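Local coordinates for protein ABC transporter (Thermotoga maritima, PDB 1JI0) that binds ATP and probably hydrolyses it to power the import of branched-chain amino acids, as the nucleotide-binding subunit of an ABC transporter, at residues V14-A18 against I19-K23; L49-A53 against G54-A58; N72-A75 against H76-N79; Y210-T214 against G215-L219; N229-R233 against K234-G238. One frame throughout, in Å; residues are numbered along the deposited sequence.

Interaction 1. Residues V14-A18 against I19-K23; sequences VYYGA and IHAIK. With ATP (adenosine-5'-triphosphate), chain B.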
# COMPACT_ATOMS: atom_id res chain seq x y z
N VAL A 14 -15.50 -7.19 9.32
CA VAL A 14 -16.08 -6.13 8.52
C VAL A 14 -17.30 -6.66 7.78
O VAL A 14 -17.23 -7.67 7.09
CB VAL A 14 -15.08 -5.56 7.50
CG1 VAL A 14 -15.75 -4.50 6.64
CG2 VAL A 14 -13.89 -4.95 8.24
N TYR A 15 -18.41 -5.96 7.96
CA TYR A 15 -19.68 -6.31 7.33
C TYR A 15 -20.17 -5.11 6.56
O TYR A 15 -20.15 -3.99 7.07
CB TYR A 15 -20.74 -6.63 8.39
CG TYR A 15 -20.48 -7.81 9.29
CD1 TYR A 15 -21.08 -9.05 9.04
CD2 TYR A 15 -19.73 -7.66 10.46
CE1 TYR A 15 -20.94 -10.10 9.95
CE2 TYR A 15 -19.59 -8.70 11.37
CZ TYR A 15 -20.20 -9.92 11.11
OH TYR A 15 -20.09 -10.94 12.03
N TYR A 16 -20.60 -5.32 5.32
CA TYR A 16 -21.25 -4.24 4.60
C TYR A 16 -22.20 -4.76 3.52
O TYR A 16 -21.89 -5.65 2.74
CB TYR A 16 -20.16 -3.37 3.96
CG TYR A 16 -19.48 -4.13 2.86
CD1 TYR A 16 -20.06 -4.19 1.60
CD2 TYR A 16 -18.23 -4.70 3.08
CE1 TYR A 16 -19.39 -4.81 0.55
CE2 TYR A 16 -17.56 -5.32 2.03
CZ TYR A 16 -18.13 -5.37 0.78
OH TYR A 16 -17.46 -5.96 -0.28
N GLY A 17 -23.43 -4.20 3.53
CA GLY A 17 -24.42 -4.62 2.54
C GLY A 17 -25.12 -5.91 2.96
O GLY A 17 -26.08 -5.91 3.72
N ALA A 18 -24.64 -7.03 2.39
CA ALA A 18 -25.23 -8.32 2.73
C ALA A 18 -24.15 -9.34 3.09
O ALA A 18 -24.42 -10.53 3.23
CB ALA A 18 -26.04 -8.81 1.53
N ILE A 19 -22.92 -8.85 3.02
CA ILE A 19 -21.78 -9.74 3.10
C ILE A 19 -20.88 -9.49 4.31
O ILE A 19 -20.72 -8.36 4.76
CB ILE A 19 -20.92 -9.67 1.81
CG1 ILE A 19 -20.37 -8.26 1.60
CG2 ILE A 19 -21.77 -10.05 0.60
CD1 ILE A 19 -19.13 -7.96 2.41
N HIS A 20 -20.33 -10.58 4.83
CA HIS A 20 -19.42 -10.56 5.96
C HIS A 20 -18.04 -10.66 5.30
O HIS A 20 -17.43 -11.72 5.27
CB HIS A 20 -19.69 -11.78 6.84
CG HIS A 20 -18.87 -11.83 8.08
ND1 HIS A 20 -18.85 -12.93 8.92
CD2 HIS A 20 -18.05 -10.91 8.65
CE1 HIS A 20 -18.05 -12.68 9.94
NE2 HIS A 20 -17.55 -11.47 9.81
N ALA A 21 -17.57 -9.53 4.77
CA ALA A 21 -16.30 -9.44 4.06
C ALA A 21 -15.06 -9.96 4.80
O ALA A 21 -14.36 -10.83 4.30
CB ALA A 21 -16.07 -8.01 3.61
N ILE A 22 -14.79 -9.40 5.98
CA ILE A 22 -13.64 -9.83 6.77
C ILE A 22 -14.16 -10.53 8.01
O ILE A 22 -14.95 -9.97 8.76
CB ILE A 22 -12.77 -8.62 7.18
CG1 ILE A 22 -12.38 -7.81 5.95
CG2 ILE A 22 -11.52 -9.12 7.89
CD1 ILE A 22 -11.59 -8.59 4.91
N LYS A 23 -13.71 -11.76 8.24
CA LYS A 23 -14.19 -12.54 9.37
C LYS A 23 -13.20 -12.80 10.50
O LYS A 23 -12.90 -13.95 10.80
CB LYS A 23 -14.73 -13.87 8.87
CG LYS A 23 -15.63 -13.74 7.65
CD LYS A 23 -15.99 -15.09 7.09
CE LYS A 23 -16.85 -14.96 5.85
NZ LYS A 23 -17.12 -16.30 5.26
PG ATP B . -9.73 -5.40 -5.05
O1G ATP B . -9.61 -5.56 -6.51
O2G ATP B . -8.44 -5.28 -4.33
O3G ATP B . -10.81 -4.43 -4.65
PB ATP B . -10.39 -7.46 -3.06
O1B ATP B . -10.15 -8.94 -3.10
O2B ATP B . -9.58 -6.66 -2.16
O3B ATP B . -10.23 -6.86 -4.56
PA ATP B . -12.87 -6.47 -1.83
O1A ATP B . -12.77 -5.03 -2.11
O2A ATP B . -12.74 -6.92 -0.42
O3A ATP B . -11.91 -7.28 -2.82
O5' ATP B . -14.23 -6.96 -2.41
C5' ATP B . -14.61 -8.34 -2.33
C4' ATP B . -15.68 -8.57 -1.32
O4' ATP B . -16.87 -7.89 -1.80
C3' ATP B . -16.07 -10.03 -1.22
O3' ATP B . -16.12 -10.42 0.16
C2' ATP B . -17.40 -10.09 -1.91
O2' ATP B . -18.27 -11.11 -1.41
C1' ATP B . -18.00 -8.72 -1.53
N9 ATP B . -19.18 -8.25 -2.35
C8 ATP B . -19.46 -6.96 -2.77
N7 ATP B . -20.56 -6.82 -3.46
C5 ATP B . -21.06 -8.11 -3.50
C6 ATP B . -22.23 -8.67 -4.09
N6 ATP B . -23.09 -7.91 -4.75
N1 ATP B . -22.47 -10.01 -3.97
C2 ATP B . -21.59 -10.77 -3.30
N3 ATP B . -20.45 -10.37 -2.69
C4 ATP B . -20.24 -9.00 -2.83
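Tyr16 and Ile19 face each other beside the turn of a beta hairpin, and both belong to the ATP pocket. Followed outward, Tyr16 holds CG between the backbone N and the carbonyl carbon (chi1 69°), which turns the ring back over the hairpin. There CD1 and CE1 lie near CG1 of Ile19, whose CD1 sits over one ring face in a CH-pi contact; CE2, farther along, meets Ala21 CB at 3.5 Å. At the tip, Tyr16 OH comes 2.5 Å from ATP O4', the ribose oxygen lying at the ring edge. With an alanine here, Ile19 CD1 would probably lose the aromatic face it packs on, and ATP O4' the nearby hydroxyl. Elsewhere on the hairpin, the Tyr15 and His20 rings form an offset stack, centroids 3.9 Å apart and planes at 5°, while His20 NE2 bonds to His13. Ala21 and Ile22 both face Val14, a classic beta bulge, held between the Val14 N to Ile22 O bond (2.9 Å) and that from Tyr16 N to Ile19 O. The hairpin of strands 5-16 and 19-23 rests on helix 45-52, where Val14, Tyr16 and Ala21 all touch Thr47, and Lys23 bonds through its backbone to Gly215.

Interaction 2. Residues L49-A53 against G54-A58; sequences LSAIA and GLVRA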
# COMPACT_ATOMS: atom_id res chain seq x y z
N LEU A 49 -7.83 -2.76 3.70
CA LEU A 49 -7.17 -1.46 3.66
C LEU A 49 -8.16 -0.33 3.93
O LEU A 49 -7.81 0.68 4.56
CB LEU A 49 -6.53 -1.22 2.29
CG LEU A 49 -5.40 -2.13 1.80
CD1 LEU A 49 -4.86 -1.58 0.49
CD2 LEU A 49 -4.29 -2.21 2.82
N SER A 50 -9.39 -0.48 3.43
CA SER A 50 -10.42 0.53 3.63
C SER A 50 -10.76 0.63 5.11
O SER A 50 -10.90 1.73 5.63
CB SER A 50 -11.68 0.18 2.83
OG SER A 50 -11.45 0.35 1.44
N ALA A 51 -10.89 -0.51 5.77
CA ALA A 51 -11.20 -0.53 7.19
C ALA A 51 -10.09 0.21 7.94
O ALA A 51 -10.35 1.12 8.73
CB ALA A 51 -11.32 -1.96 7.69
N ILE A 52 -8.84 -0.16 7.66
CA ILE A 52 -7.70 0.47 8.30
C ILE A 52 -7.73 1.98 8.11
O ILE A 52 -7.44 2.74 9.04
CB ILE A 52 -6.36 -0.08 7.75
CG1 ILE A 52 -6.19 -1.55 8.16
CG2 ILE A 52 -5.20 0.75 8.26
CD1 ILE A 52 -5.05 -2.28 7.44
N ALA A 53 -8.08 2.42 6.90
CA ALA A 53 -8.15 3.85 6.58
C ALA A 53 -9.44 4.50 7.07
O ALA A 53 -9.64 5.71 6.91
CB ALA A 53 -8.01 4.05 5.07
N GLY A 54 -10.32 3.70 7.65
CA GLY A 54 -11.59 4.21 8.15
C GLY A 54 -12.59 4.57 7.07
O GLY A 54 -13.41 5.48 7.25
N LEU A 55 -12.54 3.86 5.94
CA LEU A 55 -13.45 4.12 4.84
C LEU A 55 -14.65 3.19 4.90
O LEU A 55 -15.66 3.41 4.24
CB LEU A 55 -12.72 3.95 3.50
CG LEU A 55 -11.50 4.85 3.34
CD1 LEU A 55 -10.85 4.61 1.99
CD2 LEU A 55 -11.91 6.30 3.48
N VAL A 56 -14.53 2.14 5.71
CA VAL A 56 -15.62 1.20 5.89
C VAL A 56 -15.59 0.90 7.39
O VAL A 56 -14.54 0.97 8.01
CB VAL A 56 -15.41 -0.09 5.06
CG1 VAL A 56 -14.13 -0.80 5.47
CG2 VAL A 56 -16.60 -1.01 5.23
N ARG A 57 -16.74 0.58 7.97
CA ARG A 57 -16.81 0.33 9.40
C ARG A 57 -16.33 -1.04 9.87
O ARG A 57 -16.56 -2.06 9.23
CB ARG A 57 -18.23 0.54 9.91
CG ARG A 57 -18.36 0.40 11.42
CD ARG A 57 -19.81 0.43 11.87
NE ARG A 57 -19.94 0.13 13.29
CZ ARG A 57 -19.49 0.91 14.26
NH1 ARG A 57 -19.65 0.54 15.53
NH2 ARG A 57 -18.88 2.05 13.97
N ALA A 58 -15.67 -1.04 11.03
CA ALA A 58 -15.18 -2.27 11.64
C ALA A 58 -16.17 -2.60 12.75
O ALA A 58 -16.18 -1.94 13.79
CB ALA A 58 -13.78 -2.05 12.21
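Val56 lays its CG1 methyl against the last turn of the helix that follows the Walker A loop, 3.8 Å from Ala51 CB and 3.7 Å from Ser50 CB. That turn ends in a Schellman motif, a worked example of how a helix is closed by its own backbone. Gly54 has positive phi (73°), and two amides reach back into the final turn. Leu55 N gives a nearly straight bond of 2.7 Å to Ser50 O, whereas Gly54 N approaches Ala51 O from above the carbonyl plane at 2.8 Å. A beta carbon at Gly54 would run into the carbonyl oxygen of Ala53, consistent with a glycine at this position.

The reversal carries the chain back along the helix it has just left. Leu55 CB then rests over Ser50 O and its CG reaches Ala53 CB at 4.0 Å, a light apolar contact at the exposed side of the turn. The hydroxyl of Ser50 is turned elsewhere: OG bonds to Thr46 O, one turn earlier in the helix and in the ATP site. Ala51 and Val56 together meet Val14 of strand 5-16, joining the helix end to the neighbouring antiparallel sheet. Val56 places CG1 between its backbone N and carbonyl carbon (chi1 61°), bringing this methyl within 3.3 Å of Ala51 N.

Interaction 3. Residues N72-A75 against H76-N79; sequences NKPA and HVIN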
# COMPACT_ATOMS: atom_id res chain seq x y z
N ASN A 72 -12.14 2.74 13.68
CA ASN A 72 -13.28 3.57 13.30
C ASN A 72 -13.11 5.08 13.44
O ASN A 72 -14.09 5.82 13.48
CB ASN A 72 -14.53 3.11 14.06
CG ASN A 72 -15.00 1.75 13.60
OD1 ASN A 72 -15.10 1.50 12.40
ND2 ASN A 72 -15.28 0.86 14.55
N LYS A 73 -11.87 5.55 13.49
CA LYS A 73 -11.64 6.98 13.57
C LYS A 73 -11.93 7.57 12.20
O LYS A 73 -11.97 6.84 11.21
CB LYS A 73 -10.20 7.30 13.96
CG LYS A 73 -9.89 7.14 15.45
CD LYS A 73 -8.52 7.72 15.78
CE LYS A 73 -8.24 7.66 17.27
NZ LYS A 73 -9.26 8.39 18.08
N PRO A 74 -12.13 8.89 12.11
CA PRO A 74 -12.41 9.55 10.83
C PRO A 74 -11.27 9.35 9.83
O PRO A 74 -10.10 9.54 10.16
CB PRO A 74 -12.57 11.02 11.23
CG PRO A 74 -13.06 10.93 12.65
CD PRO A 74 -12.18 9.86 13.22
N ALA A 75 -11.63 8.99 8.60
CA ALA A 75 -10.63 8.77 7.56
C ALA A 75 -9.68 9.96 7.44
O ALA A 75 -8.48 9.78 7.24
CB ALA A 75 -11.32 8.52 6.22
N HIS A 76 -10.21 11.17 7.58
CA HIS A 76 -9.39 12.36 7.45
C HIS A 76 -8.39 12.48 8.60
O HIS A 76 -7.29 13.02 8.42
CB HIS A 76 -10.29 13.61 7.30
CG HIS A 76 -10.83 14.15 8.59
ND1 HIS A 76 -10.10 14.99 9.41
CD2 HIS A 76 -12.05 14.04 9.16
CE1 HIS A 76 -10.85 15.36 10.43
NE2 HIS A 76 -12.04 14.80 10.31
N VAL A 77 -8.75 11.95 9.76
CA VAL A 77 -7.87 11.99 10.92
C VAL A 77 -6.75 10.97 10.71
O VAL A 77 -5.57 11.29 10.85
CB VAL A 77 -8.63 11.61 12.22
CG1 VAL A 77 -7.66 11.57 13.40
CG2 VAL A 77 -9.75 12.61 12.47
N ILE A 78 -7.14 9.74 10.38
CA ILE A 78 -6.19 8.66 10.15
C ILE A 78 -5.15 9.06 9.10
O ILE A 78 -3.99 8.66 9.19
CB ILE A 78 -6.93 7.38 9.71
CG1 ILE A 78 -7.77 6.86 10.88
CG2 ILE A 78 -5.94 6.33 9.23
CD1 ILE A 78 -8.70 5.71 10.54
N ASN A 79 -5.57 9.84 8.12
CA ASN A 79 -4.64 10.29 7.09
C ASN A 79 -3.64 11.27 7.69
O ASN A 79 -2.44 11.18 7.43
CB ASN A 79 -5.39 10.99 5.96
CG ASN A 79 -4.46 11.55 4.91
OD1 ASN A 79 -3.83 10.81 4.15
ND2 ASN A 79 -4.35 12.87 4.87
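Pro74 O accepts from two amides of the first helical turn, those of Val77 and Ile78, where the extended chain of Lys73 and Pro74 gives way to helix 75-80. The bond from Ile78 N is nearly straight, 3.0 Å long with an angle of 170° at the hydrogen. Val77 N reaches the same oxygen by a weak, bent bond. One residue on, Asn79 N bonds to Ala75 O at 3.0 Å, so the i to i+4 pattern is established from the outset. Pro74 is the last residue before the helix and stands at the N-cap position.

The proline ring lies side by side with Val77, both pointing the same way, and its CB, CG and CD all meet the CG2 branch of the valine. The pair Pro74 CB and Val77 CG2, at 3.5 Å, is tighter than ordinary van der Waals contact. A Val77 chi1 of 177° puts CG1 anti to the backbone N and CG2 anti to the carbonyl carbon, where it meets the proline. The same methyl also lies over one face of the His76 imidazole, toward its rim, and His76 CD2 approaches Pro74 CB at 3.7 Å. On the inner side Ile78 takes up Lys73: its CG1 reaches Lys73 CB at 3.9 Å and its CD1 lies 3.5 Å from Lys73 O, while the Lys73 amine leads away.

Ala75 touches Leu55, and Asn72 OD1 bonds to Ala58 N, linking this helix start to the loop that follows helix 45-52. The whole is a helix N-terminus with proline at the N-cap, on the surface of the ABC domain and away from the nucleotide site.

Interaction 4. Residues Y210-T214 against G215-L219; sequences YVLET and GQIVL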
# COMPACT_ATOMS: atom_id res chain seq x y z
N TYR A 210 0.64 -12.51 4.14
CA TYR A 210 -0.59 -13.07 4.69
C TYR A 210 -1.46 -13.49 3.51
O TYR A 210 -1.63 -12.73 2.56
CB TYR A 210 -1.34 -12.03 5.52
CG TYR A 210 -0.68 -11.61 6.80
CD1 TYR A 210 0.24 -10.57 6.83
CD2 TYR A 210 -0.99 -12.25 8.00
CE1 TYR A 210 0.84 -10.17 8.03
CE2 TYR A 210 -0.40 -11.87 9.20
CZ TYR A 210 0.51 -10.83 9.20
OH TYR A 210 1.10 -10.46 10.39
N VAL A 211 -1.99 -14.71 3.55
CA VAL A 211 -2.83 -15.20 2.47
C VAL A 211 -4.28 -15.12 2.91
O VAL A 211 -4.71 -15.85 3.80
CB VAL A 211 -2.48 -16.66 2.10
CG1 VAL A 211 -3.35 -17.11 0.93
CG2 VAL A 211 -1.02 -16.76 1.71
N LEU A 212 -5.03 -14.22 2.27
CA LEU A 212 -6.44 -14.00 2.57
C LEU A 212 -7.34 -14.77 1.59
O LEU A 212 -7.21 -14.64 0.38
CB LEU A 212 -6.74 -12.49 2.49
CG LEU A 212 -8.11 -11.91 2.88
CD1 LEU A 212 -8.34 -12.02 4.39
CD2 LEU A 212 -8.16 -10.44 2.48
N GLU A 213 -8.23 -15.59 2.14
CA GLU A 213 -9.17 -16.37 1.34
C GLU A 213 -10.55 -16.23 1.96
O GLU A 213 -10.77 -16.64 3.09
CB GLU A 213 -8.79 -17.85 1.31
CG GLU A 213 -7.45 -18.14 0.66
CD GLU A 213 -7.29 -19.61 0.28
OE1 GLU A 213 -7.70 -20.48 1.08
OE2 GLU A 213 -6.74 -19.89 -0.81
N THR A 214 -11.47 -15.64 1.20
CA THR A 214 -12.84 -15.42 1.65
C THR A 214 -12.89 -14.82 3.06
O THR A 214 -13.48 -15.40 3.98
CB THR A 214 -13.67 -16.73 1.62
OG1 THR A 214 -13.63 -17.28 0.29
CG2 THR A 214 -15.13 -16.45 1.96
N GLY A 215 -12.25 -13.66 3.23
CA GLY A 215 -12.27 -12.98 4.51
C GLY A 215 -11.48 -13.54 5.68
O GLY A 215 -11.59 -13.03 6.78
N GLN A 216 -10.69 -14.58 5.46
CA GLN A 216 -9.89 -15.16 6.54
C GLN A 216 -8.45 -15.44 6.11
O GLN A 216 -8.18 -15.75 4.95
CB GLN A 216 -10.52 -16.46 7.03
CG GLN A 216 -11.95 -16.35 7.51
CD GLN A 216 -12.37 -17.56 8.33
OE1 GLN A 216 -11.95 -17.71 9.48
NE2 GLN A 216 -13.18 -18.43 7.75
N ILE A 217 -7.51 -15.33 7.06
CA ILE A 217 -6.11 -15.61 6.76
C ILE A 217 -5.92 -17.11 6.91
O ILE A 217 -6.13 -17.66 7.99
CB ILE A 217 -5.17 -14.87 7.75
CG1 ILE A 217 -5.45 -13.37 7.74
CG2 ILE A 217 -3.71 -15.12 7.37
CD1 ILE A 217 -5.35 -12.73 6.38
N VAL A 218 -5.52 -17.79 5.84
CA VAL A 218 -5.33 -19.23 5.91
C VAL A 218 -3.87 -19.60 6.11
O VAL A 218 -3.54 -20.73 6.47
CB VAL A 218 -5.86 -19.93 4.64
CG1 VAL A 218 -7.35 -19.67 4.50
CG2 VAL A 218 -5.14 -19.41 3.41
N LEU A 219 -2.98 -18.64 5.88
CA LEU A 219 -1.55 -18.87 6.01
C LEU A 219 -0.82 -17.54 6.10
O LEU A 219 -1.23 -16.56 5.47
CB LEU A 219 -1.05 -19.65 4.80
CG LEU A 219 0.41 -20.11 4.74
CD1 LEU A 219 0.69 -21.06 5.88
CD2 LEU A 219 0.67 -20.81 3.41
O HOH W 1 -14.21 -17.59 4.80
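Leu212 holds CG anti to its backbone N (chi1 -174°), Ile217 turns CG1 beside its own N (chi1 -56°), and the two side chains thereby meet through their CD1 methyls at 3.7 Å. They form a non-hydrogen-bonded pair of an antiparallel hairpin. On the same face Ile217 CG2 comes to the edge of the Tyr210 ring, 4.0 Å from CD2. The opposite face carries Val211, Glu213 and Gln216, and Val218 points toward the partner strand, its CG2 meeting Val211 CG1 at 3.8 Å.

A type I' turn from Glu213 to Gln216 closes the hairpin, with Thr214 and Gly215 both at positive phi. Glu213 N gives a straight bond of 2.8 Å to Gln216 O, and Gln216 N returns one to Glu213 O from above the carbonyl plane.

The Glu213 chain crosses Val218 at about a right angle, its OE1 lying 3.5 Å from Val218 CG1, while OE2 bonds to Tyr236 OH. A leucine in place of this glutamate would probably leave the Tyr236 hydroxyl without its carboxylate partner. Leu212 reaches Ala43 and the Walker A loop, and Gly215 bonds through its backbone to Ala43. The chemistry is thus divided: backbone bonds set the pairing of the two strands, apolar branches pack on the faces of the hairpin, and one carboxylate, laid across a valine, probably has its charge steadied by a phenol.

Interaction 5. Residues N229-R233 against K234-G238; sequences NEMVR and KAYLG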
# COMPACT_ATOMS: atom_id res chain seq x y z
N ASN A 229 6.05 -22.76 -0.11
CA ASN A 229 4.93 -23.54 0.40
C ASN A 229 4.17 -24.11 -0.78
O ASN A 229 3.79 -23.38 -1.70
CB ASN A 229 4.02 -22.67 1.25
CG ASN A 229 2.81 -23.43 1.76
OD1 ASN A 229 1.76 -23.46 1.12
ND2 ASN A 229 2.96 -24.06 2.92
N GLU A 230 3.96 -25.42 -0.76
CA GLU A 230 3.28 -26.11 -1.86
C GLU A 230 1.88 -25.58 -2.15
O GLU A 230 1.48 -25.51 -3.31
CB GLU A 230 3.23 -27.61 -1.57
CG GLU A 230 2.95 -28.47 -2.80
CD GLU A 230 3.98 -28.27 -3.91
OE1 GLU A 230 5.20 -28.36 -3.62
OE2 GLU A 230 3.58 -28.03 -5.07
N MSE A 231 1.14 -25.21 -1.11
CA MSE A 231 -0.22 -24.69 -1.28
C MSE A 231 -0.20 -23.34 -2.00
O MSE A 231 -1.01 -23.09 -2.89
CB MSE A 231 -0.91 -24.53 0.07
CG MSE A 231 -2.36 -24.01 -0.00
SE MSE A 231 -2.57 -22.06 -0.19
CE MSE A 231 -2.71 -21.59 1.69
N VAL A 232 0.73 -22.47 -1.60
CA VAL A 232 0.84 -21.16 -2.23
C VAL A 232 1.22 -21.35 -3.70
O VAL A 232 0.58 -20.81 -4.60
CB VAL A 232 1.90 -20.28 -1.54
CG1 VAL A 232 2.07 -18.97 -2.30
CG2 VAL A 232 1.48 -20.00 -0.08
N ARG A 233 2.27 -22.13 -3.94
CA ARG A 233 2.76 -22.38 -5.30
C ARG A 233 1.67 -22.89 -6.24
O ARG A 233 1.49 -22.35 -7.34
CB ARG A 233 3.92 -23.37 -5.25
CG ARG A 233 5.11 -22.82 -4.48
CD ARG A 233 6.18 -23.85 -4.23
NE ARG A 233 6.91 -24.20 -5.45
CZ ARG A 233 8.01 -23.59 -5.87
NH1 ARG A 233 8.53 -22.59 -5.17
NH2 ARG A 233 8.60 -23.99 -6.98
N LYS A 234 0.92 -23.90 -5.82
CA LYS A 234 -0.13 -24.46 -6.65
C LYS A 234 -1.36 -23.57 -6.77
O LYS A 234 -1.92 -23.40 -7.85
CB LYS A 234 -0.54 -25.84 -6.11
CG LYS A 234 0.54 -26.90 -6.28
CD LYS A 234 0.26 -28.17 -5.46
CE LYS A 234 -1.14 -28.72 -5.71
NZ LYS A 234 -1.39 -29.03 -7.15
N ALA A 235 -1.78 -22.97 -5.66
CA ALA A 235 -2.97 -22.13 -5.65
C ALA A 235 -2.77 -20.70 -6.16
O ALA A 235 -3.67 -20.14 -6.79
CB ALA A 235 -3.56 -22.08 -4.24
N TYR A 236 -1.61 -20.11 -5.90
CA TYR A 236 -1.37 -18.74 -6.32
C TYR A 236 -0.23 -18.52 -7.31
O TYR A 236 -0.10 -17.42 -7.85
CB TYR A 236 -1.16 -17.87 -5.08
CG TYR A 236 -2.39 -17.81 -4.19
CD1 TYR A 236 -3.43 -16.93 -4.48
CD2 TYR A 236 -2.52 -18.66 -3.10
CE1 TYR A 236 -4.59 -16.91 -3.70
CE2 TYR A 236 -3.68 -18.65 -2.31
CZ TYR A 236 -4.71 -17.78 -2.62
OH TYR A 236 -5.85 -17.77 -1.86
N LEU A 237 0.58 -19.54 -7.56
CA LEU A 237 1.70 -19.37 -8.49
C LEU A 237 1.65 -20.34 -9.69
O LEU A 237 2.54 -20.32 -10.55
CB LEU A 237 3.02 -19.50 -7.72
CG LEU A 237 3.10 -18.64 -6.45
CD1 LEU A 237 4.44 -18.83 -5.77
CD2 LEU A 237 2.90 -17.17 -6.79
N GLY A 238 0.62 -21.18 -9.73
CA GLY A 238 0.43 -22.13 -10.82
C GLY A 238 1.45 -23.25 -10.98
O GLY A 238 2.09 -23.36 -12.02
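Lys234 N reaches Glu230 O and Ala235 N reaches Met231 O, the regular i to i+4 backbone bonds of helix 230-236, and Tyr236 N makes the short one, 2.6 Å to Val232 O. Near the C-terminal end the pattern bends: Leu237 N bonds to Arg233 O at 3.0 Å from above the carbonyl plane, with a weak second bond to Val232 O. The N-terminal end is capped by a side chain. Asn229 OD1 accepts from Val232 N at 3.1 Å, in the carbonyl plane and on a lone pair, and weakly from Met231 N; with CG anti to its backbone N (chi1 178°), the side-chain amide turns back toward the first-turn N-H groups.

Apolar contacts and one selenium-aromatic contact add to these. Met231, modelled as selenomethionine, lies side by side with Tyr236 and puts SE at the ring edge, 4.2 Å from CE2, in a Met-aromatic contact; the selenium also meets Ala235 CB. Val232 CG1 reaches Leu237 CD1 at 4.2 Å, across the last turn.

The charged pair is looser. Lys234 folds its CD within 3.3 Å of Glu230 OE2, but NZ stays 5.5 Å from that oxygen, so the aliphatic stem makes the contact and any attraction between the charges is probably weak at that distance. Arg233 NH1 has its partner beyond the segments, at Leu227 O.

In the fold, Met231 and Val232 pack on Leu219 of strand 216-222, while Tyr236 and Leu237 touch Ala199 in helix 199-205, so the helix bridges the edge strand and that neighbouring helix.

How the interactions relate
All five contacts are local and follow one another along the chain; none encloses or crosses another. Interaction 1 closes the hairpin turn beside ATP, interaction 2 ends the helix after the Walker A loop, and interaction 3 starts the next surface helix. Interaction 4 closes the hairpin at the edge of the mixed sheet, and interaction 5 spans the C-terminal helix. Space joins what sequence separates: interaction 1 touches both 2 and 4, Ile52 O of interaction 2 meets Ile78 CD1 of interaction 3, and 4 touches 5. In space the contacts thus form the series 3-2-1-4-5, running from helix 75-80 past the nucleotide site to the mixed-sheet edge and helix 230-236, with interactions 3 and 5 about 36 Å apart between centres.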